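Local coordinates for protein SnoaL-like polyketide cyclase (Agrobacterium tumefaciens str. C58, PDB 3EHC) that is of unestablished function but, as a SnoaL-like member of the NTF2 clan, may act as a polyketide cyclase, at residues A53-E63 against R75-F86. Numbering follows the deposited sequence. Where two conformers were deposited one is given.
Sequences ADIPDLRFEAE and RLFFDCTPKSIF
Ile55, just past the end of helix 40-54, packs its side chain against Cys80, Pro82 and Phe86: CG2 on one branch, CG1 and then CD1 on the other. From its CB, CG2 runs to Cys80 CB at 3.4 Å, tighter than an ordinary carbon contact. CG1 leaves beside the backbone N (chi1 -48°) and lies along Pro82, 4.0 Å from its CG. The extended tip, CD1, stands 4.0 Å from the centroid of the Phe86 ring and 14° off its normal, a CH-pi contact over the face.

Asp57 grips Thr81 with both carboxylate oxygens: OD1 takes the Thr81 N-H through its syn lone pair, and OD2 accepts from OG1 at 2.6 Å. Farther along, the edge of Phe78 points at the face of Phe60, their planes 80° apart. Waters bridge the backbones here, one joining Glu61 N to Phe77 O, before direct pairing begins with Phe77 N donating to Glu61 O at 3.1 Å. In the conformer given, Arg75 NE comes to Glu63 OE1 from above the carboxylate plane in a salt bridge; His101 binds Arg75 NH1.

Segment 53-63 leads from helix 40-54 into strand 62-67, outermost in this chain's sheet and antiparallel to strand 71-80, with helix 5-17 packing on Phe60 and Leu76, and Phe98 of strand 96-107 meeting Phe78 and Phe86.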
ATOM      1  N   ALA B  53      13.187  -2.495  18.252  1.00 39.34           N
ATOM      2  CA  ALA B  53      14.095  -3.519  18.796  1.00 39.61           C
ATOM      3  C   ALA B  53      14.677  -4.337  17.630  1.00 39.95           C
ATOM      4  O   ALA B  53      15.874  -4.635  17.576  1.00 41.68           O
ATOM      5  CB  ALA B  53      13.353  -4.448  19.778  1.00 39.93           C
ATOM      6  N   ASP B  54      13.809  -4.677  16.693  1.00 40.19           N
ATOM      7  CA  ASP B  54      14.189  -5.427  15.492  1.00 40.66           C
ATOM      8  C   ASP B  54      14.983  -4.643  14.429  1.00 38.70           C
ATOM      9  O   ASP B  54      15.726  -5.240  13.659  1.00 36.65           O
ATOM     10  CB  ASP B  54      12.953  -5.929  14.704  1.00 41.64           C
ATOM     11  CG  ASP B  54      12.174  -7.034  15.399  1.00 45.46           C
ATOM     12  OD1 ASP B  54      12.718  -7.668  16.325  1.00 45.97           O
ATOM     13  OD2 ASP B  54      11.012  -7.282  14.976  1.00 43.47           O
ATOM     14  N   ILE B  55      14.756  -3.334  14.326  1.00 38.27           N
ATOM     15  CA  ILE B  55      15.432  -2.451  13.339  1.00 35.66           C
ATOM     16  C   ILE B  55      15.855  -1.159  14.065  1.00 36.74           C
ATOM     17  O   ILE B  55      15.143  -0.144  14.002  1.00 38.03           O
ATOM     18  CB  ILE B  55      14.542  -2.089  12.088  1.00 36.06           C
ATOM     19  CG1 ILE B  55      13.871  -3.324  11.482  1.00 35.31           C
ATOM     20  CG2 ILE B  55      15.375  -1.342  11.012  1.00 30.43           C
ATOM     21  CD1 ILE B  55      12.910  -3.030  10.351  1.00 32.70           C
ATOM     22  N   PRO B  56      16.967  -1.215  14.822  1.00 36.60           N
ATOM     23  CA  PRO B  56      17.435  -0.072  15.604  1.00 36.95           C
ATOM     24  C   PRO B  56      17.525   1.257  14.845  1.00 35.86           C
ATOM     25  O   PRO B  56      17.167   2.286  15.408  1.00 37.30           O
ATOM     26  CB  PRO B  56      18.806  -0.557  16.133  1.00 37.27           C
ATOM     27  CG  PRO B  56      18.658  -2.052  16.227  1.00 35.70           C
ATOM     28  CD  PRO B  56      17.799  -2.419  15.044  1.00 36.29           C
ATOM     29  N   ASP B  57      17.945   1.226  13.583  1.00 35.61           N
ATOM     30  CA  ASP B  57      18.105   2.448  12.784  1.00 34.56           C
ATOM     31  C   ASP B  57      16.828   2.830  12.021  1.00 35.30           C
ATOM     32  O   ASP B  57      16.886   3.634  11.097  1.00 36.62           O
ATOM     33  CB  ASP B  57      19.307   2.325  11.826  1.00 34.94           C
ATOM     34  CG  ASP B  57      19.089   1.293  10.733  1.00 32.96           C
ATOM     35  OD1 ASP B  57      18.051   0.609  10.739  1.00 38.37           O
ATOM     36  OD2 ASP B  57      19.946   1.174   9.836  1.00 37.17           O
ATOM     37  N   LEU B  58      15.682   2.268  12.415  1.00 36.19           N
ATOM     38  CA  LEU B  58      14.402   2.541  11.732  1.00 36.60           C
ATOM     39  C   LEU B  58      14.133   4.038  11.796  1.00 36.37           C
ATOM     40  O   LEU B  58      14.390   4.682  12.808  1.00 36.10           O
ATOM     41  CB  LEU B  58      13.240   1.752  12.365  1.00 35.18           C
ATOM     42  CG  LEU B  58      11.894   1.733  11.640  1.00 34.06           C
ATOM     43  CD1 LEU B  58      12.026   1.040  10.283  1.00 30.08           C
ATOM     44  CD2 LEU B  58      10.942   1.018  12.502  1.00 32.48           C
ATOM     45  N   ARG B  59      13.623   4.567  10.694  1.00 38.24           N
ATOM     46  CA  ARG B  59      13.262   5.967  10.562  1.00 38.63           C
ATOM     47  C   ARG B  59      12.082   6.077   9.575  1.00 38.76           C
ATOM     48  O   ARG B  59      12.079   5.454   8.513  1.00 39.57           O
ATOM     49  CB  ARG B  59      14.467   6.762  10.074  1.00 39.05           C
ATOM     50  CG  ARG B  59      14.175   8.201   9.775  1.00 44.66           C
ATOM     51  CD  ARG B  59      15.428   9.018   9.566  1.00 55.20           C
ATOM     52  NE  ARG B  59      15.313  10.269  10.314  1.00 60.70           N
ATOM     53  CZ  ARG B  59      14.551  11.301   9.961  1.00 65.31           C
ATOM     54  NH1 ARG B  59      13.832  11.269   8.843  1.00 71.02           N
ATOM     55  NH2 ARG B  59      14.511  12.375  10.737  1.00 68.14           N
ATOM     56  N   PHE B  60      11.106   6.896   9.939  1.00 39.47           N
ATOM     57  CA  PHE B  60       9.865   7.057   9.204  1.00 38.08           C
ATOM     58  C   PHE B  60       9.886   8.338   8.376  1.00 38.98           C
ATOM     59  O   PHE B  60      10.141   9.423   8.881  1.00 40.19           O
ATOM     60  CB  PHE B  60       8.702   7.075  10.184  1.00 38.18           C
ATOM     61  CG  PHE B  60       8.462   5.766  10.860  1.00 33.63           C
ATOM     62  CD1 PHE B  60       9.150   5.435  12.013  1.00 36.50           C
ATOM     63  CD2 PHE B  60       7.540   4.870  10.347  1.00 35.74           C
ATOM     64  CE1 PHE B  60       8.921   4.211  12.665  1.00 39.01           C
ATOM     65  CE2 PHE B  60       7.299   3.635  10.987  1.00 39.26           C
ATOM     66  CZ  PHE B  60       7.984   3.312  12.153  1.00 37.10           C
ATOM     67  N   GLU B  61       9.612   8.180   7.097  1.00 40.35           N
ATOM     68  CA  GLU B  61       9.644   9.249   6.145  1.00 41.16           C
ATOM     69  C   GLU B  61       8.608   8.950   5.070  1.00 38.94           C
ATOM     70  O   GLU B  61       8.711   7.933   4.411  1.00 37.76           O
ATOM     71  CB  GLU B  61      11.039   9.240   5.535  1.00 45.06           C
ATOM     72  CG  GLU B  61      11.324  10.310   4.499  1.00 57.06           C
ATOM     73  CD  GLU B  61      12.256  11.373   5.014  1.00 65.33           C
ATOM     74  OE1 GLU B  61      13.098  11.071   5.899  1.00 71.91           O
ATOM     75  OE2 GLU B  61      12.138  12.510   4.520  1.00 68.30           O
ATOM     76  N   ALA B  62       7.628   9.840   4.897  1.00 38.61           N
ATOM     77  CA  ALA B  62       6.581   9.698   3.887  1.00 38.28           C
ATOM     78  C   ALA B  62       7.039  10.282   2.547  1.00 37.23           C
ATOM     79  O   ALA B  62       7.435  11.423   2.488  1.00 39.14           O
ATOM     80  CB  ALA B  62       5.313  10.397   4.364  1.00 36.26           C
ATOM     81  N   GLU B  63       7.002   9.464   1.495  0.50 36.22           N
ATOM     82  CA  GLU B  63       7.244   9.923   0.125  0.50 35.34           C
ATOM     83  C   GLU B  63       5.989  10.596  -0.426  0.50 33.61           C
ATOM     84  O   GLU B  63       6.057  11.691  -0.979  0.50 35.42           O
ATOM     85  CB  GLU B  63       7.655   8.749  -0.786  0.50 35.86           C
ATOM     86  CG  GLU B  63       7.882   9.127  -2.271  0.50 34.71           C
ATOM     87  CD  GLU B  63       8.163   7.942  -3.167  0.50 35.40           C
ATOM     88  OE1 GLU B  63       8.887   7.033  -2.736  0.50 36.39           O
ATOM     89  OE2 GLU B  63       7.682   7.930  -4.323  0.50 39.74           O
ATOM     90  N   ARG B  75       2.644   6.559   1.439  1.00 32.05           N
ATOM     91  CA  ARG B  75       3.750   5.728   0.983  1.00 32.00           C
ATOM     92  C   ARG B  75       4.973   6.150   1.790  1.00 33.39           C
ATOM     93  O   ARG B  75       5.460   7.252   1.635  1.00 33.30           O
ATOM     94  CB  ARG B  75       4.005   5.890  -0.507  1.00 29.74           C
ATOM     95  CG  ARG B  75       5.215   5.144  -1.012  1.00 29.87           C
ATOM     96  CD  ARG B  75       5.316   5.418  -2.523  1.00 34.08           C
ATOM     97  NE  ARG B  75       6.606   5.078  -3.088  1.00 31.68           N
ATOM     98  CZ  ARG B  75       6.954   3.838  -3.420  1.00 36.66           C
ATOM     99  NH1 ARG B  75       6.114   2.807  -3.274  1.00 33.24           N
ATOM    100  NH2 ARG B  75       8.126   3.639  -3.941  1.00 34.60           N
ATOM    101  N   LEU B  76       5.435   5.245   2.648  1.00 35.94           N
ATOM    102  CA  LEU B  76       6.594   5.418   3.495  1.00 35.82           C
ATOM    103  C   LEU B  76       7.722   4.605   2.887  1.00 37.38           C
ATOM    104  O   LEU B  76       7.506   3.455   2.484  1.00 36.16           O
ATOM    105  CB  LEU B  76       6.307   4.839   4.882  1.00 37.17           C
ATOM    106  CG  LEU B  76       5.086   5.391   5.614  1.00 36.37           C
ATOM    107  CD1 LEU B  76       4.680   4.547   6.833  1.00 42.74           C
ATOM    108  CD2 LEU B  76       5.458   6.781   5.981  1.00 32.26           C
ATOM    109  N   PHE B  77       8.913   5.199   2.871  1.00 35.17           N
ATOM    110  CA  PHE B  77      10.112   4.600   2.365  1.00 36.36           C
ATOM    111  C   PHE B  77      11.085   4.350   3.535  1.00 36.09           C
ATOM    112  O   PHE B  77      11.315   5.236   4.375  1.00 35.23           O
ATOM    113  CB  PHE B  77      10.736   5.518   1.303  1.00 39.88           C
ATOM    114  CG  PHE B  77      12.115   5.089   0.898  1.00 46.67           C
ATOM    115  CD1 PHE B  77      12.299   3.877   0.243  1.00 47.02           C
ATOM    116  CD2 PHE B  77      13.236   5.867   1.222  1.00 51.57           C
ATOM    117  CE1 PHE B  77      13.549   3.443  -0.113  1.00 46.41           C
ATOM    118  CE2 PHE B  77      14.523   5.436   0.857  1.00 51.75           C
ATOM    119  CZ  PHE B  77      14.676   4.218   0.196  1.00 49.90           C
ATOM    120  N   PHE B  78      11.590   3.115   3.602  1.00 35.35           N
ATOM    121  CA  PHE B  78      12.544   2.693   4.629  1.00 34.21           C
ATOM    122  C   PHE B  78      13.849   2.280   4.011  1.00 34.03           C
ATOM    123  O   PHE B  78      13.880   1.628   2.970  1.00 35.23           O
ATOM    124  CB  PHE B  78      11.993   1.521   5.434  1.00 32.82           C
ATOM    125  CG  PHE B  78      10.772   1.856   6.218  1.00 32.85           C
ATOM    126  CD1 PHE B  78      10.879   2.427   7.477  1.00 34.96           C
ATOM    127  CD2 PHE B  78       9.487   1.580   5.693  1.00 38.17           C
ATOM    128  CE1 PHE B  78       9.732   2.742   8.207  1.00 34.14           C
ATOM    129  CE2 PHE B  78       8.348   1.858   6.403  1.00 30.51           C
ATOM    130  CZ  PHE B  78       8.452   2.438   7.659  1.00 37.03           C
ATOM    131  N   ASP B  79      14.922   2.696   4.670  1.00 35.10           N
ATOM    132  CA  ASP B  79      16.281   2.343   4.337  1.00 34.35           C
ATOM    133  C   ASP B  79      16.962   2.062   5.687  1.00 34.79           C
ATOM    134  O   ASP B  79      17.338   2.972   6.404  1.00 33.33           O
ATOM    135  CB  ASP B  79      16.913   3.525   3.588  1.00 35.45           C
ATOM    136  CG  ASP B  79      18.294   3.227   3.019  1.00 36.97           C
ATOM    137  OD1 ASP B  79      18.830   2.123   3.224  1.00 37.98           O
ATOM    138  OD2 ASP B  79      18.838   4.124   2.334  1.00 38.32           O
ATOM    139  N   CYS B  80      17.040   0.791   6.052  1.00 35.04           N
ATOM    140  CA  CYS B  80      17.314   0.408   7.423  1.00 34.26           C
ATOM    141  C   CYS B  80      17.996  -0.967   7.506  1.00 32.97           C
ATOM    142  O   CYS B  80      18.244  -1.598   6.472  1.00 30.82           O
ATOM    143  CB  CYS B  80      16.011   0.462   8.212  1.00 33.42           C
ATOM    144  SG  CYS B  80      14.776  -0.623   7.583  1.00 35.67           S
ATOM    145  N   THR B  81      18.295  -1.405   8.735  1.00 34.62           N
ATOM    146  CA  THR B  81      19.176  -2.535   8.981  1.00 33.80           C
ATOM    147  C   THR B  81      18.564  -3.442  10.068  1.00 33.66           C
ATOM    148  O   THR B  81      18.896  -3.340  11.242  1.00 32.78           O
ATOM    149  CB  THR B  81      20.622  -2.004   9.339  1.00 33.75           C
ATOM    150  OG1 THR B  81      20.971  -0.858   8.532  1.00 30.40           O
ATOM    151  CG2 THR B  81      21.688  -3.049   9.153  1.00 29.37           C
ATOM    152  N   PRO B  82      17.646  -4.333   9.660  1.00 33.65           N
ATOM    153  CA  PRO B  82      17.065  -5.320  10.578  1.00 33.30           C
ATOM    154  C   PRO B  82      18.170  -6.185  11.129  1.00 33.70           C
ATOM    155  O   PRO B  82      18.988  -6.655  10.353  1.00 35.97           O
ATOM    156  CB  PRO B  82      16.129  -6.114   9.679  1.00 31.96           C
ATOM    157  CG  PRO B  82      15.830  -5.231   8.545  1.00 32.24           C
ATOM    158  CD  PRO B  82      17.090  -4.459   8.307  1.00 32.80           C
ATOM    159  N   LYS B  83      18.195  -6.370  12.447  1.00 33.84           N
ATOM    160  CA  LYS B  83      19.215  -7.162  13.129  1.00 36.88           C
ATOM    161  C   LYS B  83      19.250  -8.622  12.716  1.00 35.55           C
ATOM    162  O   LYS B  83      20.323  -9.232  12.666  1.00 33.62           O
ATOM    163  CB  LYS B  83      18.969  -7.127  14.622  1.00 36.47           C
ATOM    164  CG  LYS B  83      19.488  -5.919  15.268  1.00 44.63           C
ATOM    165  CD  LYS B  83      19.468  -6.066  16.787  1.00 48.55           C
ATOM    166  CE  LYS B  83      20.781  -5.526  17.417  1.00 58.79           C
ATOM    167  NZ  LYS B  83      20.610  -5.120  18.851  1.00 60.39           N
ATOM    168  N   SER B  84      18.071  -9.167  12.454  1.00 35.26           N
ATOM    169  CA  SER B  84      17.884 -10.587  12.427  1.00 37.13           C
ATOM    170  C   SER B  84      16.793 -10.964  11.405  1.00 36.05           C
ATOM    171  O   SER B  84      16.915 -10.625  10.224  1.00 34.52           O
ATOM    172  CB  SER B  84      17.585 -11.009  13.862  1.00 35.27           C
ATOM    173  OG  SER B  84      17.754 -12.381  13.986  1.00 43.46           O
ATOM    174  N   ILE B  85      15.759 -11.681  11.842  1.00 37.14           N
ATOM    175  CA  ILE B  85      14.660 -12.093  10.981  1.00 37.64           C
ATOM    176  C   ILE B  85      13.722 -10.931  10.851  1.00 37.44           C
ATOM    177  O   ILE B  85      13.474 -10.260  11.836  1.00 40.61           O
ATOM    178  CB  ILE B  85      13.905 -13.266  11.601  1.00 38.22           C
ATOM    179  CG1 ILE B  85      14.870 -14.456  11.767  1.00 37.78           C
ATOM    180  CG2 ILE B  85      12.708 -13.612  10.740  1.00 33.81           C
ATOM    181  CD1 ILE B  85      14.523 -15.369  12.953  1.00 47.54           C
ATOM    182  N   PHE B  86      13.228 -10.675   9.642  1.00 36.04           N
ATOM    183  CA  PHE B  86      12.247  -9.617   9.405  1.00 35.50           C
ATOM    184  C   PHE B  86      11.341 -10.058   8.255  1.00 36.39           C
ATOM    185  O   PHE B  86      11.826 -10.331   7.167  1.00 34.63           O
ATOM    186  CB  PHE B  86      12.933  -8.246   9.112  1.00 35.52           C
ATOM    187  CG  PHE B  86      11.954  -7.117   8.863  1.00 32.70           C
ATOM    188  CD1 PHE B  86      11.058  -6.710   9.862  1.00 37.24           C
ATOM    189  CD2 PHE B  86      11.922  -6.459   7.631  1.00 37.37           C
ATOM    190  CE1 PHE B  86      10.124  -5.678   9.625  1.00 34.69           C
ATOM    191  CE2 PHE B  86      10.992  -5.448   7.376  1.00 37.09           C
ATOM    192  CZ  PHE B  86      10.106  -5.041   8.384  1.00 36.80           C
TER
HETATM  193  O   HOH W   1      15.491  -8.159  12.824  1.00 36.37           O
HETATM  194  O   HOH W   2      16.545   4.417   8.692  1.00 37.84           O
HETATM  195  O   HOH W   3      14.268   3.695   7.558  1.00 32.41           O
HETATM  196  O   HOH W   4       9.399   5.378   6.369  1.00 39.68           O
HETATM  197  O   HOH W   5      10.778   5.486  -4.297  1.00 43.64           O